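Local coordinates for envelope polyprotein (PDB 5FXU) that forms the ectodomain of Gn, an envelope glycoprotein of Puumala virus that probably pairs with Gc in the spikes of the virion surface, at residues E8-T12 / T156-S160; T51-F57 / N87-L93; Q162-G166 / I186-M190; F212-K218 / H333-K339; G223-Q227 / V312-D317. One frame throughout, in Å; residues are numbered along the deposited sequence.

Contact 1: E8-T12 / T156-S160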
# COMPACT_ATOMS: atom_id res chain seq x y z
N GLU A 8 -15.06 -2.40 -10.45
CA GLU A 8 -16.34 -3.04 -10.28
C GLU A 8 -17.31 -2.01 -9.67
O GLU A 8 -17.13 -1.57 -8.54
CB GLU A 8 -16.21 -4.28 -9.41
CG GLU A 8 -17.52 -5.06 -9.29
CD GLU A 8 -17.42 -6.33 -8.46
OE1 GLU A 8 -16.55 -6.41 -7.55
OE2 GLU A 8 -18.25 -7.25 -8.71
N CYS A 9 -18.34 -1.67 -10.43
CA CYS A 9 -19.36 -0.68 -10.03
C CYS A 9 -20.58 -1.31 -9.36
O CYS A 9 -21.21 -2.18 -9.95
CB CYS A 9 -19.80 0.08 -11.29
SG CYS A 9 -18.49 1.15 -11.91
N PRO A 10 -20.96 -0.84 -8.15
CA PRO A 10 -22.22 -1.32 -7.56
C PRO A 10 -23.47 -0.82 -8.29
O PRO A 10 -23.36 0.15 -9.04
CB PRO A 10 -22.19 -0.74 -6.14
CG PRO A 10 -20.78 -0.29 -5.92
CD PRO A 10 -20.32 0.15 -7.27
N HIS A 11 -24.64 -1.43 -8.03
CA HIS A 11 -25.93 -0.96 -8.62
C HIS A 11 -26.40 0.39 -8.09
O HIS A 11 -26.93 1.17 -8.86
CB HIS A 11 -27.06 -1.96 -8.44
CG HIS A 11 -26.89 -3.19 -9.26
ND1 HIS A 11 -27.15 -3.24 -10.61
CD2 HIS A 11 -26.45 -4.42 -8.91
CE1 HIS A 11 -26.88 -4.45 -11.06
NE2 HIS A 11 -26.46 -5.19 -10.05
N THR A 12 -26.20 0.64 -6.80
CA THR A 12 -26.55 1.93 -6.17
C THR A 12 -25.36 2.58 -5.45
O THR A 12 -24.36 1.93 -5.14
CB THR A 12 -27.70 1.78 -5.13
OG1 THR A 12 -27.23 1.09 -3.96
CG2 THR A 12 -28.92 1.05 -5.74
N THR A 156 -21.74 -4.54 -11.88
CA THR A 156 -21.60 -5.83 -11.20
C THR A 156 -22.74 -6.80 -11.56
O THR A 156 -23.90 -6.41 -11.70
CB THR A 156 -21.45 -5.67 -9.66
OG1 THR A 156 -21.16 -6.94 -9.07
CG2 THR A 156 -22.68 -5.11 -9.00
N TYR A 157 -22.37 -8.07 -11.73
CA TYR A 157 -23.33 -9.20 -11.84
C TYR A 157 -24.29 -9.35 -10.67
O TYR A 157 -25.33 -9.96 -10.83
CB TYR A 157 -22.57 -10.52 -12.00
CG TYR A 157 -22.10 -10.77 -13.40
CD1 TYR A 157 -22.94 -11.39 -14.33
CD2 TYR A 157 -20.82 -10.38 -13.81
CE1 TYR A 157 -22.52 -11.62 -15.63
CE2 TYR A 157 -20.39 -10.61 -15.11
CZ TYR A 157 -21.25 -11.23 -16.02
OH TYR A 157 -20.83 -11.46 -17.30
N CYS A 158 -23.93 -8.84 -9.50
CA CYS A 158 -24.69 -9.08 -8.26
C CYS A 158 -25.81 -8.06 -8.07
O CYS A 158 -25.81 -7.03 -8.72
CB CYS A 158 -23.71 -9.05 -7.08
SG CYS A 158 -22.24 -10.07 -7.42
N VAL A 159 -26.76 -8.37 -7.19
CA VAL A 159 -27.88 -7.46 -6.86
C VAL A 159 -27.65 -6.67 -5.57
O VAL A 159 -28.10 -5.54 -5.47
CB VAL A 159 -29.28 -8.14 -6.84
CG1 VAL A 159 -29.28 -9.41 -6.01
CG2 VAL A 159 -30.39 -7.19 -6.36
N SER A 160 -27.01 -7.29 -4.58
CA SER A 160 -26.78 -6.67 -3.26
C SER A 160 -25.30 -6.53 -2.85
O SER A 160 -24.98 -5.73 -1.97
CB SER A 160 -27.58 -7.44 -2.20
OG SER A 160 -27.40 -8.83 -2.36

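Contact 2: T51-F57 / N87-L93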
# COMPACT_ATOMS: atom_id res chain seq x y z
N THR A 51 -0.28 13.57 -4.49
CA THR A 51 0.66 12.48 -4.79
C THR A 51 1.68 12.81 -5.89
O THR A 51 2.79 12.26 -5.88
CB THR A 51 -0.10 11.17 -5.10
OG1 THR A 51 -1.11 11.40 -6.09
CG2 THR A 51 -0.74 10.61 -3.83
N SER A 52 1.33 13.72 -6.80
CA SER A 52 2.25 14.15 -7.87
C SER A 52 3.33 15.20 -7.46
O SER A 52 4.19 15.55 -8.27
CB SER A 52 1.43 14.66 -9.07
OG SER A 52 0.60 15.75 -8.67
N SER A 53 3.30 15.70 -6.22
CA SER A 53 4.39 16.54 -5.69
C SER A 53 5.67 15.72 -5.39
O SER A 53 5.63 14.49 -5.32
CB SER A 53 3.93 17.25 -4.41
OG SER A 53 3.82 16.31 -3.36
N GLN A 54 6.78 16.43 -5.20
CA GLN A 54 8.08 15.82 -4.94
C GLN A 54 8.15 15.31 -3.52
O GLN A 54 7.73 15.99 -2.59
CB GLN A 54 9.22 16.80 -5.13
CG GLN A 54 9.54 17.11 -6.57
CD GLN A 54 10.82 17.91 -6.66
OE1 GLN A 54 10.81 19.09 -6.31
NE2 GLN A 54 11.93 17.28 -7.06
N GLN A 55 8.71 14.12 -3.35
CA GLN A 55 8.68 13.44 -2.06
C GLN A 55 10.05 12.79 -1.77
O GLN A 55 10.56 12.02 -2.58
CB GLN A 55 7.46 12.48 -2.00
CG GLN A 55 7.42 11.38 -3.07
CD GLN A 55 6.07 11.08 -3.77
OE1 GLN A 55 6.07 10.37 -4.78
NE2 GLN A 55 4.94 11.55 -3.24
N PRO A 56 10.70 13.19 -0.67
CA PRO A 56 12.07 12.74 -0.42
C PRO A 56 12.18 11.29 0.11
O PRO A 56 11.57 10.94 1.11
CB PRO A 56 12.58 13.73 0.64
CG PRO A 56 11.35 14.14 1.38
CD PRO A 56 10.25 14.17 0.35
N PHE A 57 12.98 10.50 -0.59
CA PHE A 57 13.25 9.10 -0.31
C PHE A 57 14.75 8.89 -0.18
O PHE A 57 15.55 9.56 -0.82
CB PHE A 57 12.78 8.23 -1.46
CG PHE A 57 11.36 7.78 -1.35
CD1 PHE A 57 10.30 8.63 -1.69
CD2 PHE A 57 11.07 6.51 -0.92
CE1 PHE A 57 8.98 8.20 -1.59
CE2 PHE A 57 9.77 6.08 -0.82
CZ PHE A 57 8.72 6.93 -1.15
N ASN A 87 14.45 12.67 -4.71
CA ASN A 87 13.04 13.04 -4.72
C ASN A 87 12.34 12.20 -5.75
O ASN A 87 12.81 12.09 -6.86
CB ASN A 87 12.86 14.52 -5.03
CG ASN A 87 13.20 15.40 -3.85
OD1 ASN A 87 12.46 15.45 -2.87
ND2 ASN A 87 14.32 16.07 -3.92
N LEU A 88 11.25 11.56 -5.35
CA LEU A 88 10.40 10.82 -6.27
C LEU A 88 9.10 11.59 -6.40
O LEU A 88 8.82 12.46 -5.57
CB LEU A 88 10.16 9.40 -5.74
CG LEU A 88 11.42 8.50 -5.65
CD1 LEU A 88 11.10 7.16 -5.01
CD2 LEU A 88 12.05 8.27 -7.02
N ARG A 89 8.32 11.31 -7.43
CA ARG A 89 6.96 11.82 -7.50
C ARG A 89 5.99 10.76 -7.87
O ARG A 89 6.35 9.78 -8.51
CB ARG A 89 6.81 12.87 -8.59
CG ARG A 89 7.78 14.03 -8.65
CD ARG A 89 7.43 14.87 -9.89
NE ARG A 89 7.94 16.25 -9.86
CZ ARG A 89 7.38 17.29 -9.22
NH1 ARG A 89 6.26 17.14 -8.50
NH2 ARG A 89 7.95 18.50 -9.28
N GLY A 90 4.72 11.02 -7.53
CA GLY A 90 3.64 10.13 -7.93
C GLY A 90 3.44 8.89 -7.07
O GLY A 90 2.49 8.14 -7.30
N LEU A 91 4.28 8.67 -6.07
CA LEU A 91 4.13 7.49 -5.22
C LEU A 91 2.96 7.66 -4.27
O LEU A 91 2.53 8.78 -3.98
CB LEU A 91 5.40 7.16 -4.44
CG LEU A 91 6.39 6.32 -5.25
CD1 LEU A 91 7.04 7.13 -6.35
CD2 LEU A 91 7.44 5.71 -4.33
N CYS A 92 2.44 6.52 -3.81
CA CYS A 92 1.33 6.48 -2.88
C CYS A 92 1.73 6.88 -1.48
O CYS A 92 1.78 6.04 -0.60
CB CYS A 92 0.63 5.10 -2.91
SG CYS A 92 -0.17 4.67 -4.49
N LEU A 93 1.97 8.17 -1.30
CA LEU A 93 2.14 8.82 -0.00
C LEU A 93 0.96 9.75 0.14
O LEU A 93 1.01 10.92 -0.26
CB LEU A 93 3.42 9.66 0.08
CG LEU A 93 4.70 8.97 0.48
CD1 LEU A 93 5.17 8.13 -0.69
CD2 LEU A 93 5.75 10.00 0.85

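Contact 3: Q162-G166 / I186-M190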
# COMPACT_ATOMS: atom_id res chain seq x y z
N GLN A 162 -20.89 -7.94 -4.11
CA GLN A 162 -19.77 -7.88 -5.03
C GLN A 162 -19.37 -9.25 -5.45
O GLN A 162 -19.51 -10.20 -4.69
CB GLN A 162 -18.57 -7.23 -4.34
CG GLN A 162 -18.71 -5.75 -4.10
CD GLN A 162 -17.58 -5.18 -3.25
OE1 GLN A 162 -16.50 -5.79 -3.06
NE2 GLN A 162 -17.83 -3.99 -2.73
N LEU A 163 -18.86 -9.35 -6.67
CA LEU A 163 -18.35 -10.61 -7.20
C LEU A 163 -17.00 -10.95 -6.53
O LEU A 163 -15.99 -10.31 -6.81
CB LEU A 163 -18.23 -10.55 -8.73
CG LEU A 163 -18.01 -11.90 -9.45
CD1 LEU A 163 -19.24 -12.79 -9.31
CD2 LEU A 163 -17.64 -11.70 -10.92
N VAL A 164 -17.00 -11.96 -5.66
CA VAL A 164 -15.82 -12.37 -4.92
C VAL A 164 -15.60 -13.87 -5.09
O VAL A 164 -16.45 -14.68 -4.72
CB VAL A 164 -15.96 -12.10 -3.41
CG1 VAL A 164 -14.59 -12.15 -2.76
CG2 VAL A 164 -16.63 -10.77 -3.13
N GLU A 165 -14.46 -14.23 -5.67
CA GLU A 165 -14.13 -15.62 -6.01
C GLU A 165 -15.24 -16.25 -6.89
O GLU A 165 -15.57 -17.42 -6.72
CB GLU A 165 -13.89 -16.48 -4.73
CG GLU A 165 -12.95 -15.90 -3.67
CD GLU A 165 -12.98 -16.59 -2.29
OE1 GLU A 165 -13.98 -16.39 -1.56
OE2 GLU A 165 -12.01 -17.29 -1.89
N GLY A 166 -15.81 -15.48 -7.83
CA GLY A 166 -16.93 -15.95 -8.66
C GLY A 166 -18.26 -16.13 -7.95
O GLY A 166 -19.13 -16.85 -8.44
N ILE A 186 -19.04 -17.28 4.95
CA ILE A 186 -17.72 -16.68 5.09
C ILE A 186 -17.04 -16.62 3.73
O ILE A 186 -16.80 -17.65 3.12
CB ILE A 186 -16.85 -17.49 6.07
CG1 ILE A 186 -17.48 -17.42 7.47
CG2 ILE A 186 -15.41 -16.97 6.09
CD1 ILE A 186 -16.81 -18.31 8.49
N VAL A 187 -16.65 -15.42 3.32
CA VAL A 187 -15.97 -15.21 2.05
C VAL A 187 -14.67 -14.43 2.26
O VAL A 187 -14.62 -13.47 3.02
CB VAL A 187 -16.90 -14.48 1.05
CG1 VAL A 187 -16.20 -14.25 -0.26
CG2 VAL A 187 -18.16 -15.31 0.80
N THR A 188 -13.64 -14.84 1.57
CA THR A 188 -12.33 -14.19 1.63
C THR A 188 -12.25 -13.04 0.62
O THR A 188 -12.45 -13.28 -0.56
CB THR A 188 -11.24 -15.22 1.39
OG1 THR A 188 -11.20 -16.08 2.53
CG2 THR A 188 -9.91 -14.59 1.21
N VAL A 189 -11.97 -11.82 1.09
CA VAL A 189 -11.93 -10.64 0.22
C VAL A 189 -10.56 -9.95 0.26
O VAL A 189 -9.83 -10.03 1.25
CB VAL A 189 -13.03 -9.59 0.54
CG1 VAL A 189 -14.40 -10.21 0.45
CG2 VAL A 189 -12.86 -8.97 1.91
N MET A 190 -10.26 -9.24 -0.81
CA MET A 190 -9.06 -8.44 -0.92
C MET A 190 -9.16 -7.19 -0.06
O MET A 190 -10.21 -6.57 0.04
CB MET A 190 -8.80 -8.07 -2.37
CG MET A 190 -7.53 -7.26 -2.58
SD MET A 190 -7.05 -6.94 -4.32
CE MET A 190 -6.42 -8.55 -4.76

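Contact 4: F212-K218 / H333-K339. With NAG (2-acetamido-2-deoxy-beta-D-glucopyranose), chain D; NAG (2-acetamido-2-deoxy-beta-D-glucopyranose), chain B.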
# COMPACT_ATOMS: atom_id res chain seq x y z
N PHE A 212 1.86 -3.58 16.37
CA PHE A 212 2.36 -4.85 15.83
C PHE A 212 3.13 -5.63 16.88
O PHE A 212 3.01 -6.85 16.99
CB PHE A 212 3.24 -4.62 14.58
CG PHE A 212 2.48 -4.30 13.35
CD1 PHE A 212 1.76 -5.28 12.69
CD2 PHE A 212 2.45 -3.01 12.84
CE1 PHE A 212 1.03 -4.99 11.57
CE2 PHE A 212 1.72 -2.71 11.70
CZ PHE A 212 1.01 -3.70 11.07
N GLU A 213 3.97 -4.93 17.64
CA GLU A 213 4.81 -5.57 18.66
C GLU A 213 3.97 -6.27 19.77
O GLU A 213 4.24 -7.42 20.13
CB GLU A 213 5.82 -4.55 19.21
CG GLU A 213 6.97 -4.30 18.21
CD GLU A 213 7.81 -3.05 18.48
OE1 GLU A 213 7.54 -2.30 19.44
OE2 GLU A 213 8.77 -2.83 17.72
N THR A 214 2.91 -5.61 20.27
CA THR A 214 1.99 -6.26 21.23
C THR A 214 1.41 -7.56 20.67
O THR A 214 1.27 -8.55 21.38
CB THR A 214 0.81 -5.40 21.71
OG1 THR A 214 -0.07 -5.11 20.62
CG2 THR A 214 1.31 -4.13 22.40
N LEU A 215 1.08 -7.57 19.39
CA LEU A 215 0.50 -8.75 18.77
C LEU A 215 1.48 -9.92 18.60
O LEU A 215 1.09 -11.07 18.74
CB LEU A 215 -0.12 -8.34 17.43
CG LEU A 215 -0.92 -9.36 16.64
CD1 LEU A 215 -2.11 -9.89 17.42
CD2 LEU A 215 -1.38 -8.70 15.35
N VAL A 216 2.74 -9.63 18.27
CA VAL A 216 3.74 -10.67 17.90
C VAL A 216 5.06 -10.70 18.71
O VAL A 216 6.02 -11.36 18.30
CB VAL A 216 3.99 -10.64 16.34
CG1 VAL A 216 5.15 -11.51 15.86
CG2 VAL A 216 2.73 -11.10 15.62
N GLN A 217 5.13 -10.06 19.89
CA GLN A 217 6.41 -10.06 20.63
C GLN A 217 6.36 -10.66 22.00
O GLN A 217 5.35 -10.66 22.68
CB GLN A 217 7.03 -8.66 20.76
CG GLN A 217 7.86 -8.25 19.56
CD GLN A 217 8.71 -7.04 19.83
OE1 GLN A 217 8.38 -6.20 20.68
NE2 GLN A 217 9.79 -6.92 19.09
N LYS A 218 7.54 -11.13 22.39
CA LYS A 218 7.77 -11.73 23.70
C LYS A 218 8.08 -10.56 24.65
O LYS A 218 7.29 -10.23 25.55
CB LYS A 218 8.90 -12.80 23.69
CG LYS A 218 9.30 -13.31 22.31
CD LYS A 218 10.34 -12.42 21.62
CE LYS A 218 10.22 -12.51 20.10
NZ LYS A 218 11.36 -11.89 19.38
N HIS A 333 8.03 -8.18 12.26
CA HIS A 333 7.66 -7.42 13.46
C HIS A 333 8.25 -7.96 14.78
O HIS A 333 8.36 -7.21 15.76
CB HIS A 333 6.14 -7.31 13.57
CG HIS A 333 5.53 -6.56 12.43
ND1 HIS A 333 5.64 -5.20 12.29
CD2 HIS A 333 4.84 -6.99 11.36
CE1 HIS A 333 5.03 -4.81 11.19
NE2 HIS A 333 4.53 -5.89 10.60
N SER A 334 8.66 -9.23 14.78
CA SER A 334 9.37 -9.82 15.94
C SER A 334 10.77 -9.26 16.18
O SER A 334 11.32 -9.41 17.26
CB SER A 334 9.47 -11.33 15.77
OG SER A 334 8.19 -11.92 15.54
N VAL A 335 11.37 -8.65 15.16
CA VAL A 335 12.69 -8.00 15.27
C VAL A 335 12.50 -6.63 15.90
O VAL A 335 11.45 -6.02 15.72
CB VAL A 335 13.33 -7.92 13.86
CG1 VAL A 335 14.54 -7.01 13.80
CG2 VAL A 335 13.70 -9.32 13.39
N CYS A 336 13.50 -6.13 16.61
CA CYS A 336 13.40 -4.81 17.27
C CYS A 336 13.99 -3.68 16.44
O CYS A 336 13.39 -2.61 16.33
CB CYS A 336 14.08 -4.81 18.64
SG CYS A 336 13.05 -5.15 20.08
N ASP A 337 15.16 -3.91 15.86
CA ASP A 337 15.91 -2.85 15.20
C ASP A 337 15.88 -2.97 13.68
O ASP A 337 15.68 -4.05 13.13
CB ASP A 337 17.37 -2.85 15.67
CG ASP A 337 17.51 -2.51 17.14
OD1 ASP A 337 16.80 -1.60 17.64
OD2 ASP A 337 18.35 -3.16 17.81
N LYS A 338 16.11 -1.83 13.04
CA LYS A 338 16.39 -1.76 11.60
C LYS A 338 15.24 -2.24 10.71
O LYS A 338 15.47 -2.67 9.57
CB LYS A 338 17.68 -2.53 11.27
CG LYS A 338 18.93 -2.01 11.95
CD LYS A 338 20.15 -2.82 11.50
CE LYS A 338 21.46 -2.15 11.85
NZ LYS A 338 21.55 -1.82 13.31
N LYS A 339 14.02 -2.13 11.21
CA LYS A 339 12.85 -2.65 10.51
C LYS A 339 12.01 -1.54 9.90
O LYS A 339 12.22 -0.35 10.15
CB LYS A 339 12.04 -3.56 11.42
CG LYS A 339 11.30 -2.88 12.55
CD LYS A 339 10.51 -3.89 13.37
CE LYS A 339 10.17 -3.34 14.74
NZ LYS A 339 9.35 -4.32 15.50
C1 NAG D . 11.21 -13.02 12.86
C2 NAG D . 11.69 -14.33 12.28
C3 NAG D . 11.77 -15.37 13.39
C4 NAG D . 12.76 -14.92 14.46
C5 NAG D . 12.39 -13.52 14.94
C6 NAG D . 13.48 -12.94 15.84
C7 NAG D . 11.09 -14.89 9.94
C8 NAG D . 12.49 -14.67 9.45
N2 NAG D . 10.78 -14.73 11.24
O3 NAG D . 12.18 -16.62 12.81
O4 NAG D . 12.68 -15.82 15.58
O5 NAG D . 12.18 -12.62 13.84
O6 NAG D . 14.65 -12.69 15.07
O7 NAG D . 10.22 -15.24 9.17
C1 NAG B . 13.77 -16.77 15.72
C2 NAG B . 13.68 -17.32 17.14
C3 NAG B . 14.67 -18.48 17.37
C4 NAG B . 14.49 -19.55 16.29
C5 NAG B . 14.61 -18.91 14.90
C6 NAG B . 14.35 -19.93 13.78
C7 NAG B . 12.94 -15.53 18.68
C8 NAG B . 13.41 -14.47 19.64
N2 NAG B . 13.92 -16.24 18.09
O3 NAG B . 14.49 -19.08 18.66
O4 NAG B . 15.47 -20.58 16.49
O5 NAG B . 13.69 -17.82 14.75
O6 NAG B . 12.97 -19.94 13.39
O7 NAG B . 11.75 -15.72 18.47

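Contact 5: G223-Q227 / V312-D317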
# COMPACT_ATOMS: atom_id res chain seq x y z
N GLY A 223 12.83 1.44 21.04
CA GLY A 223 12.61 2.60 20.15
C GLY A 223 11.97 2.41 18.78
O GLY A 223 12.64 2.50 17.74
N ASN A 224 10.66 2.15 18.76
CA ASN A 224 9.85 2.16 17.53
C ASN A 224 8.75 3.25 17.52
O ASN A 224 7.55 3.05 17.77
CB ASN A 224 9.39 0.76 17.20
CG ASN A 224 10.58 -0.13 16.75
OD1 ASN A 224 11.25 0.22 15.80
ND2 ASN A 224 10.85 -1.24 17.44
N GLY A 225 9.24 4.44 17.18
CA GLY A 225 8.54 5.67 17.31
C GLY A 225 7.73 6.17 16.12
O GLY A 225 7.09 7.19 16.26
N PHE A 226 7.75 5.50 14.97
CA PHE A 226 6.94 5.96 13.83
C PHE A 226 5.45 6.23 14.20
O PHE A 226 4.84 5.46 14.93
CB PHE A 226 7.00 5.00 12.66
CG PHE A 226 6.06 5.39 11.54
CD1 PHE A 226 6.36 6.44 10.69
CD2 PHE A 226 4.82 4.76 11.40
CE1 PHE A 226 5.48 6.83 9.69
CE2 PHE A 226 3.95 5.14 10.41
CZ PHE A 226 4.28 6.17 9.55
N GLN A 227 4.93 7.36 13.75
CA GLN A 227 3.56 7.75 14.03
C GLN A 227 2.76 7.81 12.76
O GLN A 227 3.08 8.55 11.82
CB GLN A 227 3.49 9.08 14.80
CG GLN A 227 3.76 8.89 16.29
CD GLN A 227 3.53 10.14 17.12
OE1 GLN A 227 2.39 10.54 17.37
NE2 GLN A 227 4.62 10.75 17.56
N VAL A 312 8.87 2.73 5.22
CA VAL A 312 9.33 3.72 6.18
C VAL A 312 10.03 3.00 7.33
O VAL A 312 9.61 1.93 7.72
CB VAL A 312 8.13 4.51 6.76
CG1 VAL A 312 8.55 5.64 7.66
CG2 VAL A 312 7.30 5.10 5.64
N LEU A 313 11.08 3.59 7.86
CA LEU A 313 11.68 3.12 9.09
C LEU A 313 10.71 3.22 10.24
O LEU A 313 10.06 4.25 10.40
CB LEU A 313 12.90 3.96 9.45
CG LEU A 313 14.13 3.87 8.56
CD1 LEU A 313 15.21 4.68 9.19
CD2 LEU A 313 14.61 2.45 8.34
N THR A 314 10.61 2.17 11.05
CA THR A 314 9.73 2.20 12.22
C THR A 314 10.32 3.01 13.37
O THR A 314 9.60 3.48 14.22
CB THR A 314 9.40 0.80 12.73
OG1 THR A 314 10.61 0.16 13.15
CG2 THR A 314 8.72 -0.04 11.66
N ALA A 315 11.65 3.20 13.36
CA ALA A 315 12.36 3.82 14.47
C ALA A 315 12.13 5.31 14.61
O ALA A 315 12.23 5.83 15.73
CB ALA A 315 13.87 3.53 14.38
N LYS A 316 11.88 6.02 13.52
CA LYS A 316 11.78 7.49 13.60
C LYS A 316 10.35 7.99 13.55
O LYS A 316 9.61 7.67 12.62
CB LYS A 316 12.61 8.16 12.49
CG LYS A 316 14.10 7.86 12.54
CD LYS A 316 14.73 8.29 13.85
CE LYS A 316 16.24 8.14 13.80
NZ LYS A 316 16.84 8.59 15.08
N ASP A 317 10.00 8.78 14.57
CA ASP A 317 8.73 9.52 14.62
C ASP A 317 8.43 10.23 13.31
O ASP A 317 7.36 10.05 12.72
CB ASP A 317 8.75 10.59 15.73
CG ASP A 317 8.56 10.00 17.14
OD1 ASP A 317 9.55 9.46 17.69
OD2 ASP A 317 7.43 10.09 17.70
O HOH W 1 4.97 10.56 11.52

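Contact 1: E8-T12 / T156-S160
Thr-156 and Glu-8 meet where two parallel neighbours of a mixed four-stranded sheet come to their ends: strand 3-9 finishes at Cys-9, and strand 147-155 has just passed into a loop. Thr-156 OG1 donates to Glu-8 OE2 at 2.9 Å. The hydroxyl comes from above the carboxylate, 37° out of its plane, at the end of a fully extended glutamate chain. Beside this bond, Thr-156 N donates to Cys-9 O (3.1 Å) and so carries strand-like pairing one step into the loop. Threonine suits this buried place because it serves on two branches: its methyl CG2 packs 4.1 Å from Pro-10 CA while its hydroxyl faces the acid.

The second shell fixes the carboxylate, since Glu-8 OE1 is hydrogen-bonded to Ser-236 OG and OE2 also receives Leu-163 N. Disulfides from Cys-9 to Cys-134 and from Cys-158 to Cys-168 tie both backbones into the head. On the exposed side, His-11 reaches towards Cys-158 and Val-159, but its ring lies implausibly close to Cys-158 O, so its exact fit is doubtful. With OG1 anti to the backbone N (chi1 -173°), the Thr-156 hydroxyl also accepts a weak bond from Cys-158 N, OG1 to N 3.4 Å.

Contact 2: T51-F57 / N87-L93
Gln-55, Phe-57 and Arg-89 carry this contact at the open end of a long antiparallel β-hairpin, where strand 54-64 begins and strand 79-89 runs out. Gln-55 and Leu-88 form a hydrogen-bonded pair, the straighter of its two bonds being Leu-88 N to Gln-55 O (2.9 Å). The same glutamine also uses its side chain as a substitute for backbone. Its CG sits between the backbone N and the carbonyl carbon (chi1 60°), and a bend at chi2 lets OE1 accept Leu-91 N at 2.8 Å. A buried amide therefore satisfies an N-H of the departing chain, which has turned at Gly-90 through a positive phi that glycine readily adopts.

Phe-57 supplies the apolar side. Leu-88 CD1 lies over one ring face, 3.9 Å from the centroid in a CH-pi contact. At the ring edge Leu-93 CD1 is 3.8 Å from Phe-57 CZ, and beyond the ring Trp-323 and Leu-343 continue the core.

Arg-89 works on the exposed face with Gln-54, Pro-56 and Asn-87. Its long chain spans the hairpin mouth, and its flat head can both bond and stack: NH1 donates to a lone pair of Ser-52 O at 2.6 Å, nearly in the guanidinium plane, while Gln-54 CG rests over the centre of the group, 3.4 Å from Arg-89 CZ.

Contact 3: Q162-G166 / I186-M190
Orthogonal packing of two β-strands brings together Val-164, on a short hairpin arm, and Val-187 with Val-189, on the long strand 185-197. The strand directions differ by 96° and their axes stay 8.6 Å apart, too far for backbone pairing, so side chains bridge the gap, in part onto the main chain of the other strand. The two strands are linked indirectly: 162-164 pairs with 167-171, which pairs with 340-354, which in turn borders 185-197.

Val-164 is the centre of the contact. One methyl, CG1, does the work; anti to the backbone N (chi1 -163°), it points across at the other strand. There it meets Val-187 CG1 at 3.6 Å and Val-189 CG1 at 3.8 Å, and it also sits 3.3 Å from Thr-188 O between them. Branched valines suit such a crossing, since they favour strand backbones and offer compact methyls close to the main chain.

Glu-165 and Gly-166 make the hairpin turn, both with positive phi, as in a type I' turn. From this exposed corner the extended glutamate chain runs alongside Val-187 in the opposite direction, bringing its carboxylate over the start of Thr-188. No hydrogen bond joins the segments. At the start of the arm, Gln-162 is held by Ser-236 N and Ser-237 O. On the exposed side, Glu-165 OE1 lies 3.3 Å from Val-187 CG1.

Contact 4: F212-K218 / H333-K339
Phe-212 and His-333 lie face on face in an offset stack, ring centroids 3.9 Å apart and planes only 7° from parallel. His-333 CE1 sits over the rim of the phenyl face, 3.4 Å from Phe-212 CG, and Phe-212 CB covers part of the imidazole in a CH-pi contact. The stack seats the last turn of helix 208-216 against the loop that leads into strand 340-354. Leu-255, Met-258 and Leu-341 pack round the phenylalanine, and His-333 ND1 is hydrogen-bonded to Glu-209 OE2, so the imidazole serves as both flat surface and polar partner.

Further along, Val-216 CG1 packs on Ser-334 OG. Glycan sugars border this side, the nearer ring placing its O5 3.6 Å from Ser-334 CB; Lys-218, poorly ordered, reaches towards Ser-334 O in a weak bond.

The buried charge is Lys-339, whose long chain is extended beyond CG. Its NZ makes salt bridges to Glu-209 and to Glu-213 OE2, the latter at 2.7 Å on the anti lone pair; two acids should favour the charged amine. Carbonyls of its own loop complete the grip: weakly His-333 O, and Val-335 O, which meets Lys-339 NZ at 2.7 Å with a C=O...N angle of 170°.

Contact 5: G223-Q227 / V312-D317
Asn-224 and Phe-226 face Thr-314 in the tight, buried half of this contact. Thr-314 OG1 donates to Asn-224 OD1 at 2.7 Å, coming from well above the amide plane (49° out of it). The threonine hydroxyl reaches there from between the backbone N and the carbonyl carbon, chi1 62°. Next to it Phe-226 N donates to Thr-314 O (2.8 Å), binding loop to loop. Phe-226 CG lies anti to the backbone N (chi1 174°), which brings CD1 to Val-312 CG1 at 3.8 Å. Leu-195 and Leu-341 close round this apolar pair, while Asn-224 ND2 is held by Cys-336 O; asparagine fits because one small amide can accept and donate at once.

The two chains here are a loop entering strand 228-234 and the loop of the β-hairpin formed by strands 310-313 and 321-323.

Towards solvent the packing thins. Gly-223 O and Ala-315 CA make merely a CH...O contact, at 3.5 Å. Gly-225, having no side chain, lets the Asp-317 carboxylate come close. Between the two sides runs a polar edge: buried Gln-227, its OE1 bonded to Val-200 N, donates through NE2 to the anti lone pair of Asp-317 OD2 at 2.9 Å, the carboxylate almost upright to the amide, and Lys-207 adds a salt bridge. A water bridges the two chains, donating to Gln-227 O at 2.8 Å and to Asp-317 O at 2.7 Å.

Each contact combines buried residues with exposed ones, but contact 2 lies nearest the chain's centre (about 14 Å, centre to centre) and contact 1 farthest (about 25 Å). Contacts 1 and 3 adjoin through the Glu-8 carboxylate, which takes Leu-163 N, yet contact 1 relies on hydrogen bonds and nearby disulfides whereas contact 3 is mainly methyl packing, without a hydrogen bond. Contacts 4 and 5 share a polar seam: Asn-224 reaches Cys-336 O, and Thr-314 pairs with Lys-339. There contact 4 contributes charge and an aromatic stack beside the glycan, contact 5 mainly turn and amide bonding, with one acid at its edge. Contact 2 alone has strand pairing between its segments. Contacts 2, 3, 4 and 5 all pack side chains on strand 340-354.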